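Local coordinates for protein OxyR (Porphyromonas gingivalis, PDB 3HO7) that probably acts as a DNA-binding transcription factor of the LysR family, the chain here being its regulatory domain, the part homologous to LysR substrate-binding domains, at residues Gly11-Ala16 with Ala38-His43; Pro27-Ile32 with Arg211-Ser216; Pro31-Glu36 with Glu204-Leu209. One frame throughout, in Å; residues are numbered along the deposited sequence.

Contact 1: Gly11-Ala16 with Ala38-His43; sequences GRLNIA and AGLEIH
The carbonyl oxygen of Leu13 takes the shortest bond between the two strands: His43 N donates to Leu13 O at 2.6 Å, with the N-H nearly straight along the line (165°). The CA-H of Ile42 leans against the same oxygen. Leu13 N, turned to the same strand, donates to Glu41 O at 2.7 Å, and Glu41 N to Gly11 O and Ile15 N to His43 O carry the parallel pairing along both strands. Near its start a water bridges Gly11 N and Gly39 O.

Arg12, Asn14, Glu41 and His43 send their side chains to one face of the sheet. Arg12 has CG anti to its N (chi1 172°) and an extended chain up to NE, which carries the guanidinium diagonally over to the imidazole of His43. The two groups stack nearly flat, centres 3.3 Å apart and planes only 14° from parallel. Asn14 OD1 sits in the guanidinium plane, where Arg12 NE donates to it at 2.7 Å onto a lone pair and NH2 adds a weak second bond; this edge grip helps fix the rotation of the group above the ring. The side chain of Glu41 runs alongside Arg12, but the position of its carboxylate is doubtful.

The opposite face is apolar: Leu13 CB meets Leu40 CD2 at 3.8 Å, and Ile15 lies beside Ile42, both CG2 branches touching at 4.1 Å. These strands are the two arms of a beta-alpha-beta unit crossing over through helix 22-36. Strand 63-66 flanks strand 11-17, helix 200-211 covers Leu13, and a strand of the second subunit continues the sheet beyond Ile42 and His43.

Contact 2: Pro27-Ile32 with Arg211-Ser216; sequences PRVFPI and RSAVPS
Helix 22-36 comes nearest to the type I beta turn of Arg211 to Val214 where Val29 and Ala213 draw closest, their CA atoms 5.6 Å apart. In this LysR regulatory domain, built on the periplasmic-binding-protein fold, the turn follows the end of helix 200-211, so the contact sets the chain leaving one helix against the flank of another.

Ala213 is the residue at the centre. Its methyl points to the helix and settles between two branched side chains: Val29 CG1 touches Ala213 CB at 3.6 Å, while Ile32 CD1 reaches the same CB from one turn further along, at 4.1 Å. Ile32 CG1 stands anti to the carbonyl carbon (chi1 -61°), with the chain extended beyond it, and this brings CD1 close to Ser212 OG as well. That hydroxyl is engaged elsewhere, hydrogen-bonded to Leu209 O in the preceding helix. Leu210 of helix 200-211 adds to the cover of Val29, and Val214 leans on Tyr81 of strand 75-89.

The polar link comes from Arg28. Its aliphatic part runs past the carbonyl of Ala213, and the side chain crosses that of Pro215 at about a right angle, Arg28 NH1 lying 3.8 Å from Pro215 CD. At the edge of the guanidinium, NH1 donates to Ala213 O, the donor lying in the carbonyl plane, at 3.1 Å with an N-H...O angle of 152°.

Contact 3: Pro31-Glu36 with Glu204-Leu209; sequences PIWKKE and EQLIGL
A helix-helix interface joins the last turns of helix 22-36 to helix 200-211, and Leu209 is the side chain that fills it, set against Trp33 and Glu36. The two short segments run at 140° to each other with axes 11.2 Å apart.

Leu209 uses both its methyls. CD2 rests against Glu36 CG at 3.6 Å, whereas CD1 lies 3.7 Å from Glu36 CB and comes up to the edge of the Trp33 ring, near its plane, 4.1 Å from CD1 of the tryptophan. Glu36 bends at chi2 (81°), which folds its carboxylate back and leaves OE1 also beside the CD2 methyl. One turn earlier in helix 200-211, Leu206 crosses Trp33 at about a right angle, its CD1 4.0 Å from Trp33 NE1. That indole nitrogen is buried here and has no hydrogen-bond partner in the model.

Both helices lie on the same side of the sheet in the periplasmic-binding-protein fold: Trp33 reaches down to Ile42 and Val44 of strand 40-46, and Leu206 to Leu191 of strand 184-194. Trp33 also meets the ring of Phe30 and packs on Thr138 of the second subunit.

At the end of helix 22-36 the extended side chain of Gln205, CG anti to N, stretches over so that NE2 donates to the backbone oxygen Glu36 O. The bond is weak, 3.1 Å long and bent to 122° at the hydrogen.

How the contacts relate
All three contacts lie on the same side of the regulatory domain; contacts 2 and 3 use helix 22-36, the crossover between the two strands of contact 1. Along the chain come strand 11-17, that helix and strand 40-46; contacts 2 and 3 then bring in helix 200-211 and the turn after it, more than 160 residues later. Contacts 2 and 3 share Pro31 and Ile32, their centres about 8 Å apart. Contact 3 is about 11 Å from contact 1, centre to centre, and touches it through Trp33 on Ile42 and Leu206 on Leu13; contact 2 is about 17 Å from contact 1 without touching it. Each also borders the second subunit, so this helix-covered sheet contributes to the dimer.

Contact 1: Gly11-Ala16 with Ala38-His43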
ATOM      1  N   GLY A  11      24.383   4.433  17.813  1.00 43.76           N
ATOM      2  CA  GLY A  11      23.061   4.821  18.290  1.00 42.99           C
ATOM      3  C   GLY A  11      21.926   4.277  17.444  1.00 41.96           C
ATOM      4  O   GLY A  11      22.138   3.460  16.545  1.00 41.86           O
ATOM      5  N   ARG A  12      20.713   4.739  17.733  1.00 41.23           N
ATOM      6  CA  ARG A  12      19.528   4.264  17.032  1.00 40.28           C
ATOM      7  C   ARG A  12      18.679   5.418  16.509  1.00 38.99           C
ATOM      8  O   ARG A  12      18.633   6.491  17.112  1.00 39.21           O
ATOM      9  CB  ARG A  12      18.692   3.372  17.951  1.00 41.06           C
ATOM     10  CG  ARG A  12      17.345   2.984  17.373  1.00 40.38           C
ATOM     11  CD  ARG A  12      16.603   2.023  18.285  1.00 41.57           C
ATOM     12  NE  ARG A  12      15.214   1.846  17.868  1.00 41.34           N
ATOM     13  CZ  ARG A  12      14.413   0.890  18.328  1.00 42.13           C
ATOM     14  NH1 ARG A  12      14.866   0.016  19.217  1.00 43.25           N
ATOM     15  NH2 ARG A  12      13.164   0.803  17.892  1.00 41.78           N
ATOM     16  N   LEU A  13      18.006   5.186  15.387  1.00 37.76           N
ATOM     17  CA  LEU A  13      17.145   6.196  14.780  1.00 36.45           C
ATOM     18  C   LEU A  13      15.779   5.619  14.422  1.00 35.77           C
ATOM     19  O   LEU A  13      15.683   4.637  13.686  1.00 35.76           O
ATOM     20  CB  LEU A  13      17.803   6.787  13.531  1.00 35.86           C
ATOM     21  CG  LEU A  13      17.041   7.929  12.848  1.00 34.63           C
ATOM     22  CD1 LEU A  13      16.964   9.139  13.766  1.00 34.35           C
ATOM     23  CD2 LEU A  13      17.690   8.301  11.525  1.00 34.12           C
ATOM     24  N   ASN A  14      14.725   6.239  14.943  1.00 35.39           N
ATOM     25  CA  ASN A  14      13.361   5.819  14.644  1.00 34.64           C
ATOM     26  C   ASN A  14      12.679   6.837  13.742  1.00 33.57           C
ATOM     27  O   ASN A  14      12.346   7.933  14.183  1.00 33.46           O
ATOM     28  CB  ASN A  14      12.561   5.647  15.933  1.00 35.49           C
ATOM     29  CG  ASN A  14      13.249   4.732  16.927  1.00 36.29           C
ATOM     30  OD1 ASN A  14      13.746   3.666  16.564  1.00 35.88           O
ATOM     31  ND2 ASN A  14      13.278   5.144  18.190  1.00 37.16           N
ATOM     32  N   ILE A  15      12.474   6.472  12.481  1.00 32.70           N
ATOM     33  CA  ILE A  15      11.900   7.400  11.513  1.00 31.67           C
ATOM     34  C   ILE A  15      10.636   6.862  10.852  1.00 31.15           C
ATOM     35  O   ILE A  15      10.593   5.719  10.394  1.00 30.90           O
ATOM     36  CB  ILE A  15      12.916   7.777  10.422  1.00 31.34           C
ATOM     37  CG1 ILE A  15      12.278   8.735   9.414  1.00 30.98           C
ATOM     38  CG2 ILE A  15      13.438   6.530   9.727  1.00 31.16           C
ATOM     39  CD1 ILE A  15      13.195   9.133   8.287  1.00 31.47           C
ATOM     40  N   ALA A  16       9.606   7.700  10.807  1.00 30.62           N
ATOM     41  CA  ALA A  16       8.354   7.337  10.169  1.00 30.39           C
ATOM     42  C   ALA A  16       8.332   7.854   8.738  1.00 29.66           C
ATOM     43  O   ALA A  16       9.042   8.801   8.395  1.00 29.49           O
ATOM     44  CB  ALA A  16       7.177   7.894  10.952  1.00 30.58           C
ATOM     45  N   ALA A  38      26.419   4.052   8.425  1.00 43.15           N
ATOM     46  CA  ALA A  38      26.994   2.864   9.044  1.00 44.20           C
ATOM     47  C   ALA A  38      27.295   3.116  10.517  1.00 44.72           C
ATOM     48  O   ALA A  38      27.873   4.141  10.876  1.00 45.05           O
ATOM     49  CB  ALA A  38      28.256   2.441   8.309  1.00 45.36           C
ATOM     50  N   GLY A  39      26.897   2.174  11.366  1.00 45.03           N
ATOM     51  CA  GLY A  39      27.107   2.299  12.804  1.00 45.59           C
ATOM     52  C   GLY A  39      25.844   2.724  13.525  1.00 44.73           C
ATOM     53  O   GLY A  39      25.820   2.825  14.751  1.00 45.17           O
ATOM     54  N   LEU A  40      24.789   2.970  12.754  1.00 43.57           N
ATOM     55  CA  LEU A  40      23.512   3.418  13.296  1.00 42.69           C
ATOM     56  C   LEU A  40      22.407   2.419  12.967  1.00 42.23           C
ATOM     57  O   LEU A  40      22.274   1.987  11.821  1.00 42.04           O
ATOM     58  CB  LEU A  40      23.150   4.789  12.721  1.00 41.82           C
ATOM     59  CG  LEU A  40      21.823   5.405  13.167  1.00 40.99           C
ATOM     60  CD1 LEU A  40      21.970   6.055  14.533  1.00 41.42           C
ATOM     61  CD2 LEU A  40      21.340   6.420  12.143  1.00 39.85           C
ATOM     62  N   GLU A  41      21.617   2.050  13.970  1.00 42.20           N
ATOM     63  CA  GLU A  41      20.469   1.181  13.746  1.00 41.78           C
ATOM     64  C   GLU A  41      19.232   2.013  13.432  1.00 40.39           C
ATOM     65  O   GLU A  41      18.789   2.818  14.249  1.00 40.29           O
ATOM     66  CB  GLU A  41      20.198   0.296  14.963  1.00 42.90           C
ATOM     67  CG  GLU A  41      19.066  -0.694  14.738  1.00 43.57           C
ATOM     68  CD  GLU A  41      18.404  -1.136  16.026  1.00 45.02           C
ATOM     69  OE1 GLU A  41      17.549  -2.047  15.970  1.00 45.85           O
ATOM     70  OE2 GLU A  41      18.729  -0.572  17.092  1.00 45.99           O
ATOM     71  N   ILE A  42      18.673   1.809  12.245  1.00 39.34           N
ATOM     72  CA  ILE A  42      17.539   2.605  11.790  1.00 37.96           C
ATOM     73  C   ILE A  42      16.233   1.820  11.799  1.00 37.66           C
ATOM     74  O   ILE A  42      16.105   0.803  11.118  1.00 37.71           O
ATOM     75  CB  ILE A  42      17.772   3.150  10.371  1.00 37.30           C
ATOM     76  CG1 ILE A  42      19.007   4.052  10.347  1.00 37.50           C
ATOM     77  CG2 ILE A  42      16.548   3.909   9.885  1.00 35.99           C
ATOM     78  CD1 ILE A  42      19.382   4.530   8.963  1.00 37.15           C
ATOM     79  N   HIS A  43      15.264   2.303  12.569  1.00 37.19           N
ATOM     80  CA  HIS A  43      13.943   1.689  12.607  1.00 36.95           C
ATOM     81  C   HIS A  43      12.949   2.489  11.775  1.00 35.74           C
ATOM     82  O   HIS A  43      12.498   3.554  12.189  1.00 35.31           O
ATOM     83  CB  HIS A  43      13.443   1.567  14.047  1.00 37.84           C
ATOM     84  CG  HIS A  43      13.995   0.383  14.778  1.00 39.38           C
ATOM     85  ND1 HIS A  43      15.284   0.343  15.265  1.00 40.45           N
ATOM     86  CD2 HIS A  43      13.431  -0.803  15.106  1.00 40.47           C
ATOM     87  CE1 HIS A  43      15.491  -0.818  15.860  1.00 41.39           C
ATOM     88  NE2 HIS A  43      14.382  -1.532  15.778  1.00 41.59           N
TER
HETATM   89  O   HOH W   1      24.298   1.623  16.391  1.00 43.48           O

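Contact 2: Pro27-Ile32 with Arg211-Ser216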
ATOM      1  N   PRO A  27      13.342   2.956  -1.550  1.00 30.54           N
ATOM      2  CA  PRO A  27      14.206   2.176  -2.426  1.00 31.15           C
ATOM      3  C   PRO A  27      15.470   2.955  -2.791  1.00 31.62           C
ATOM      4  O   PRO A  27      16.537   2.362  -2.948  1.00 32.28           O
ATOM      5  CB  PRO A  27      13.336   1.962  -3.664  1.00 31.03           C
ATOM      6  CG  PRO A  27      11.947   1.943  -3.128  1.00 30.43           C
ATOM      7  CD  PRO A  27      11.935   2.930  -1.988  1.00 29.99           C
ATOM      8  N   ARG A  28      15.345   4.272  -2.909  1.00 31.21           N
ATOM      9  CA  ARG A  28      16.471   5.121  -3.301  1.00 31.96           C
ATOM     10  C   ARG A  28      17.410   5.419  -2.136  1.00 32.21           C
ATOM     11  O   ARG A  28      18.622   5.546  -2.320  1.00 33.11           O
ATOM     12  CB  ARG A  28      15.961   6.439  -3.883  1.00 31.69           C
ATOM     13  CG  ARG A  28      15.082   6.289  -5.109  1.00 32.05           C
ATOM     14  CD  ARG A  28      14.223   7.526  -5.311  1.00 32.75           C
ATOM     15  NE  ARG A  28      13.713   7.617  -6.673  1.00 34.03           N
ATOM     16  CZ  ARG A  28      14.310   8.294  -7.647  1.00 34.73           C
ATOM     17  NH1 ARG A  28      15.440   8.947  -7.407  1.00 35.63           N
ATOM     18  NH2 ARG A  28      13.778   8.324  -8.860  1.00 35.53           N
ATOM     19  N   VAL A  29      16.848   5.532  -0.936  1.00 31.60           N
ATOM     20  CA  VAL A  29      17.612   5.981   0.227  1.00 31.97           C
ATOM     21  C   VAL A  29      18.350   4.857   0.953  1.00 32.52           C
ATOM     22  O   VAL A  29      19.437   5.068   1.493  1.00 33.11           O
ATOM     23  CB  VAL A  29      16.711   6.720   1.240  1.00 31.40           C
ATOM     24  CG1 VAL A  29      15.842   7.744   0.526  1.00 31.11           C
ATOM     25  CG2 VAL A  29      15.850   5.729   2.011  1.00 31.40           C
ATOM     26  N   PHE A  30      17.758   3.667   0.972  1.00 32.33           N
ATOM     27  CA  PHE A  30      18.308   2.557   1.747  1.00 32.98           C
ATOM     28  C   PHE A  30      19.787   2.291   1.458  1.00 34.11           C
ATOM     29  O   PHE A  30      20.591   2.170   2.383  1.00 34.57           O
ATOM     30  CB  PHE A  30      17.463   1.296   1.552  1.00 33.03           C
ATOM     31  CG  PHE A  30      16.267   1.229   2.461  1.00 32.27           C
ATOM     32  CD1 PHE A  30      15.838   2.358   3.143  1.00 32.00           C
ATOM     33  CD2 PHE A  30      15.564   0.046   2.622  1.00 32.53           C
ATOM     34  CE1 PHE A  30      14.738   2.305   3.981  1.00 31.92           C
ATOM     35  CE2 PHE A  30      14.462  -0.013   3.456  1.00 32.52           C
ATOM     36  CZ  PHE A  30      14.048   1.116   4.135  1.00 32.04           C
ATOM     37  N   PRO A  31      20.147   2.197   0.172  1.00 34.46           N
ATOM     38  CA  PRO A  31      21.546   2.009  -0.206  1.00 35.77           C
ATOM     39  C   PRO A  31      22.428   3.156   0.278  1.00 36.30           C
ATOM     40  O   PRO A  31      23.576   2.935   0.659  1.00 37.24           O
ATOM     41  CB  PRO A  31      21.493   1.987  -1.737  1.00 35.93           C
ATOM     42  CG  PRO A  31      20.108   1.535  -2.055  1.00 34.99           C
ATOM     43  CD  PRO A  31      19.246   2.148  -0.991  1.00 34.05           C
ATOM     44  N   ILE A  32      21.891   4.372   0.273  1.00 35.80           N
ATOM     45  CA  ILE A  32      22.661   5.539   0.697  1.00 36.49           C
ATOM     46  C   ILE A  32      22.893   5.551   2.208  1.00 36.76           C
ATOM     47  O   ILE A  32      23.950   5.978   2.675  1.00 37.65           O
ATOM     48  CB  ILE A  32      21.997   6.854   0.247  1.00 35.85           C
ATOM     49  CG1 ILE A  32      21.918   6.904  -1.281  1.00 35.87           C
ATOM     50  CG2 ILE A  32      22.766   8.051   0.783  1.00 36.55           C
ATOM     51  CD1 ILE A  32      21.204   8.127  -1.821  1.00 35.28           C
ATOM     52  N   ARG A 211      17.743  14.332   0.436  1.00 29.12           N
ATOM     53  CA  ARG A 211      17.743  15.214  -0.728  1.00 30.02           C
ATOM     54  C   ARG A 211      18.632  14.662  -1.839  1.00 30.89           C
ATOM     55  O   ARG A 211      18.318  14.799  -3.020  1.00 31.17           O
ATOM     56  CB  ARG A 211      18.180  16.627  -0.344  1.00 30.87           C
ATOM     57  CG  ARG A 211      17.275  17.307   0.667  1.00 30.76           C
ATOM     58  CD  ARG A 211      17.690  18.748   0.887  1.00 32.27           C
ATOM     59  NE  ARG A 211      17.606  19.526  -0.346  1.00 33.49           N
ATOM     60  CZ  ARG A 211      18.152  20.725  -0.513  1.00 34.96           C
ATOM     61  NH1 ARG A 211      18.833  21.290   0.477  1.00 36.18           N
ATOM     62  NH2 ARG A 211      18.024  21.357  -1.671  1.00 36.06           N
ATOM     63  N   SER A 212      19.739  14.031  -1.457  1.00 31.64           N
ATOM     64  CA  SER A 212      20.657  13.451  -2.431  1.00 32.82           C
ATOM     65  C   SER A 212      20.080  12.178  -3.043  1.00 32.32           C
ATOM     66  O   SER A 212      20.662  11.602  -3.963  1.00 33.05           O
ATOM     67  CB  SER A 212      22.009  13.145  -1.784  1.00 33.61           C
ATOM     68  OG  SER A 212      21.975  11.902  -1.102  1.00 33.47           O
ATOM     69  N   ALA A 213      18.941  11.740  -2.518  1.00 31.48           N
ATOM     70  CA  ALA A 213      18.297  10.520  -2.989  1.00 31.10           C
ATOM     71  C   ALA A 213      17.445  10.778  -4.225  1.00 31.16           C
ATOM     72  O   ALA A 213      17.005   9.843  -4.891  1.00 30.93           O
ATOM     73  CB  ALA A 213      17.455   9.902  -1.881  1.00 30.23           C
ATOM     74  N   VAL A 214      17.217  12.051  -4.531  1.00 31.53           N
ATOM     75  CA  VAL A 214      16.404  12.419  -5.686  1.00 31.59           C
ATOM     76  C   VAL A 214      17.113  13.425  -6.592  1.00 33.01           C
ATOM     77  O   VAL A 214      18.015  14.140  -6.153  1.00 33.61           O
ATOM     78  CB  VAL A 214      15.031  12.978  -5.251  1.00 30.84           C
ATOM     79  CG1 VAL A 214      14.289  11.952  -4.410  1.00 29.93           C
ATOM     80  CG2 VAL A 214      15.203  14.280  -4.480  1.00 30.79           C
ATOM     81  N   PRO A 215      16.708  13.473  -7.869  1.00 33.47           N
ATOM     82  CA  PRO A 215      17.268  14.419  -8.829  1.00 34.91           C
ATOM     83  C   PRO A 215      17.191  15.846  -8.297  1.00 35.34           C
ATOM     84  O   PRO A 215      16.172  16.240  -7.728  1.00 34.64           O
ATOM     85  CB  PRO A 215      16.361  14.252 -10.047  1.00 34.90           C
ATOM     86  CG  PRO A 215      15.869  12.851  -9.951  1.00 33.92           C
ATOM     87  CD  PRO A 215      15.694  12.598  -8.481  1.00 32.73           C
ATOM     88  N   SER A 216      18.261  16.612  -8.489  1.00 36.77           N
ATOM     89  CA  SER A 216      18.360  17.960  -7.932  1.00 37.29           C
ATOM     90  C   SER A 216      17.266  18.897  -8.436  1.00 37.25           C
ATOM     91  O   SER A 216      16.833  19.793  -7.712  1.00 37.04           O
ATOM     92  CB  SER A 216      19.741  18.560  -8.213  1.00 39.01           C
ATOM     93  OG  SER A 216      19.965  18.693  -9.605  1.00 40.50           O
TER

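Contact 3: Pro31-Glu36 with Glu204-Leu209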
ATOM      1  N   PRO A  31      20.147   2.197   0.172  1.00 34.46           N
ATOM      2  CA  PRO A  31      21.546   2.009  -0.206  1.00 35.77           C
ATOM      3  C   PRO A  31      22.428   3.156   0.278  1.00 36.30           C
ATOM      4  O   PRO A  31      23.576   2.935   0.659  1.00 37.24           O
ATOM      5  CB  PRO A  31      21.493   1.987  -1.737  1.00 35.93           C
ATOM      6  CG  PRO A  31      20.108   1.535  -2.055  1.00 34.99           C
ATOM      7  CD  PRO A  31      19.246   2.148  -0.991  1.00 34.05           C
ATOM      8  N   ILE A  32      21.891   4.372   0.273  1.00 35.80           N
ATOM      9  CA  ILE A  32      22.661   5.539   0.697  1.00 36.49           C
ATOM     10  C   ILE A  32      22.893   5.551   2.208  1.00 36.76           C
ATOM     11  O   ILE A  32      23.950   5.978   2.675  1.00 37.65           O
ATOM     12  CB  ILE A  32      21.997   6.854   0.247  1.00 35.85           C
ATOM     13  CG1 ILE A  32      21.918   6.904  -1.281  1.00 35.87           C
ATOM     14  CG2 ILE A  32      22.766   8.051   0.783  1.00 36.55           C
ATOM     15  CD1 ILE A  32      21.204   8.127  -1.821  1.00 35.28           C
ATOM     16  N   TRP A  33      21.907   5.083   2.968  1.00 36.45           N
ATOM     17  CA  TRP A  33      22.051   4.993   4.418  1.00 36.85           C
ATOM     18  C   TRP A  33      23.147   4.005   4.785  1.00 38.12           C
ATOM     19  O   TRP A  33      24.009   4.295   5.615  1.00 38.71           O
ATOM     20  CB  TRP A  33      20.745   4.557   5.084  1.00 36.14           C
ATOM     21  CG  TRP A  33      19.713   5.628   5.182  1.00 35.43           C
ATOM     22  CD1 TRP A  33      19.896   6.967   5.000  1.00 35.51           C
ATOM     23  CD2 TRP A  33      18.334   5.455   5.529  1.00 34.77           C
ATOM     24  NE1 TRP A  33      18.711   7.637   5.188  1.00 34.88           N
ATOM     25  CE2 TRP A  33      17.737   6.731   5.516  1.00 34.28           C
ATOM     26  CE3 TRP A  33      17.544   4.342   5.838  1.00 34.50           C
ATOM     27  CZ2 TRP A  33      16.386   6.927   5.802  1.00 33.95           C
ATOM     28  CZ3 TRP A  33      16.203   4.539   6.120  1.00 33.68           C
ATOM     29  CH2 TRP A  33      15.638   5.821   6.100  1.00 33.57           C
ATOM     30  N   LYS A  34      23.099   2.831   4.165  1.00 38.70           N
ATOM     31  CA  LYS A  34      24.062   1.779   4.448  1.00 40.21           C
ATOM     32  C   LYS A  34      25.481   2.331   4.487  1.00 41.38           C
ATOM     33  O   LYS A  34      26.229   2.077   5.432  1.00 42.18           O
ATOM     34  CB  LYS A  34      23.964   0.667   3.403  1.00 40.56           C
ATOM     35  CG  LYS A  34      24.846  -0.531   3.706  1.00 42.16           C
ATOM     36  CD  LYS A  34      24.435  -1.189   5.013  1.00 42.68           C
ATOM     37  CE  LYS A  34      22.992  -1.671   4.950  1.00 42.17           C
ATOM     38  NZ  LYS A  34      22.590  -2.389   6.190  1.00 42.52           N
ATOM     39  N   LYS A  35      25.843   3.089   3.458  1.00 41.76           N
ATOM     40  CA  LYS A  35      27.206   3.597   3.325  1.00 43.15           C
ATOM     41  C   LYS A  35      27.488   4.845   4.165  1.00 43.25           C
ATOM     42  O   LYS A  35      28.587   5.001   4.696  1.00 44.43           O
ATOM     43  CB  LYS A  35      27.550   3.846   1.851  1.00 43.64           C
ATOM     44  CG  LYS A  35      26.549   4.713   1.106  1.00 42.79           C
ATOM     45  CD  LYS A  35      26.992   4.961  -0.330  1.00 44.16           C
ATOM     46  CE  LYS A  35      27.045   3.669  -1.134  1.00 44.73           C
ATOM     47  NZ  LYS A  35      28.149   2.771  -0.690  1.00 46.37           N
ATOM     48  N   GLU A  36      26.502   5.728   4.292  1.00 42.21           N
ATOM     49  CA  GLU A  36      26.692   6.972   5.043  1.00 42.33           C
ATOM     50  C   GLU A  36      26.320   6.868   6.521  1.00 42.04           C
ATOM     51  O   GLU A  36      26.886   7.570   7.361  1.00 42.55           O
ATOM     52  CB  GLU A  36      25.920   8.128   4.397  1.00 41.53           C
ATOM     53  CG  GLU A  36      26.801   9.159   3.705  1.00 42.53           C
ATOM     54  CD  GLU A  36      27.241   8.731   2.321  1.00 43.05           C
ATOM     55  OE1 GLU A  36      26.362   8.514   1.461  1.00 42.47           O
ATOM     56  OE2 GLU A  36      28.465   8.626   2.088  1.00 44.12           O
ATOM     57  N   GLU A 204      20.907  17.225  10.239  1.00 36.02           N
ATOM     58  CA  GLU A 204      21.537  17.839   9.077  1.00 36.03           C
ATOM     59  C   GLU A 204      21.996  16.780   8.076  1.00 35.39           C
ATOM     60  O   GLU A 204      21.821  16.939   6.867  1.00 35.13           O
ATOM     61  CB  GLU A 204      22.718  18.713   9.510  1.00 37.45           C
ATOM     62  CG  GLU A 204      23.452  19.392   8.362  1.00 38.45           C
ATOM     63  CD  GLU A 204      24.449  20.430   8.842  1.00 40.24           C
ATOM     64  OE1 GLU A 204      24.407  20.793  10.037  1.00 40.58           O
ATOM     65  OE2 GLU A 204      25.276  20.887   8.022  1.00 40.84           O
ATOM     66  N   GLN A 205      22.581  15.701   8.585  1.00 34.93           N
ATOM     67  CA  GLN A 205      23.043  14.614   7.729  1.00 34.43           C
ATOM     68  C   GLN A 205      21.864  13.949   7.024  1.00 33.00           C
ATOM     69  O   GLN A 205      21.898  13.724   5.814  1.00 32.70           O
ATOM     70  CB  GLN A 205      23.834  13.584   8.540  1.00 34.89           C
ATOM     71  CG  GLN A 205      24.526  12.521   7.694  1.00 35.19           C
ATOM     72  CD  GLN A 205      25.285  11.502   8.527  1.00 35.86           C
ATOM     73  OE1 GLN A 205      25.368  11.618   9.751  1.00 36.05           O
ATOM     74  NE2 GLN A 205      25.844  10.495   7.865  1.00 36.28           N
ATOM     75  N   LEU A 206      20.821  13.641   7.787  1.00 31.94           N
ATOM     76  CA  LEU A 206      19.624  13.027   7.222  1.00 30.58           C
ATOM     77  C   LEU A 206      19.050  13.869   6.087  1.00 29.95           C
ATOM     78  O   LEU A 206      18.797  13.362   4.995  1.00 29.46           O
ATOM     79  CB  LEU A 206      18.565  12.794   8.303  1.00 30.32           C
ATOM     80  CG  LEU A 206      18.514  11.397   8.929  1.00 30.46           C
ATOM     81  CD1 LEU A 206      17.921  10.383   7.958  1.00 30.84           C
ATOM     82  CD2 LEU A 206      19.894  10.960   9.394  1.00 30.68           C
ATOM     83  N   ILE A 207      18.849  15.156   6.343  1.00 29.77           N
ATOM     84  CA  ILE A 207      18.316  16.046   5.317  1.00 29.40           C
ATOM     85  C   ILE A 207      19.136  15.942   4.035  1.00 29.68           C
ATOM     86  O   ILE A 207      18.588  15.790   2.945  1.00 29.19           O
ATOM     87  CB  ILE A 207      18.273  17.507   5.792  1.00 30.11           C
ATOM     88  CG1 ILE A 207      17.307  17.652   6.971  1.00 29.85           C
ATOM     89  CG2 ILE A 207      17.874  18.430   4.644  1.00 29.76           C
ATOM     90  CD1 ILE A 207      17.209  19.063   7.517  1.00 31.13           C
ATOM     91  N   GLY A 208      20.455  16.015   4.170  1.00 30.50           N
ATOM     92  CA  GLY A 208      21.339  15.896   3.019  1.00 31.06           C
ATOM     93  C   GLY A 208      21.182  14.581   2.282  1.00 30.48           C
ATOM     94  O   GLY A 208      21.095  14.554   1.055  1.00 30.52           O
ATOM     95  N   LEU A 209      21.140  13.482   3.031  1.00 30.03           N
ATOM     96  CA  LEU A 209      21.058  12.156   2.426  1.00 29.67           C
ATOM     97  C   LEU A 209      19.748  11.947   1.673  1.00 28.71           C
ATOM     98  O   LEU A 209      19.732  11.397   0.575  1.00 28.54           O
ATOM     99  CB  LEU A 209      21.242  11.064   3.484  1.00 29.57           C
ATOM    100  CG  LEU A 209      22.683  10.834   3.944  1.00 30.70           C
ATOM    101  CD1 LEU A 209      22.732   9.868   5.118  1.00 30.58           C
ATOM    102  CD2 LEU A 209      23.541  10.327   2.791  1.00 31.84           C
TER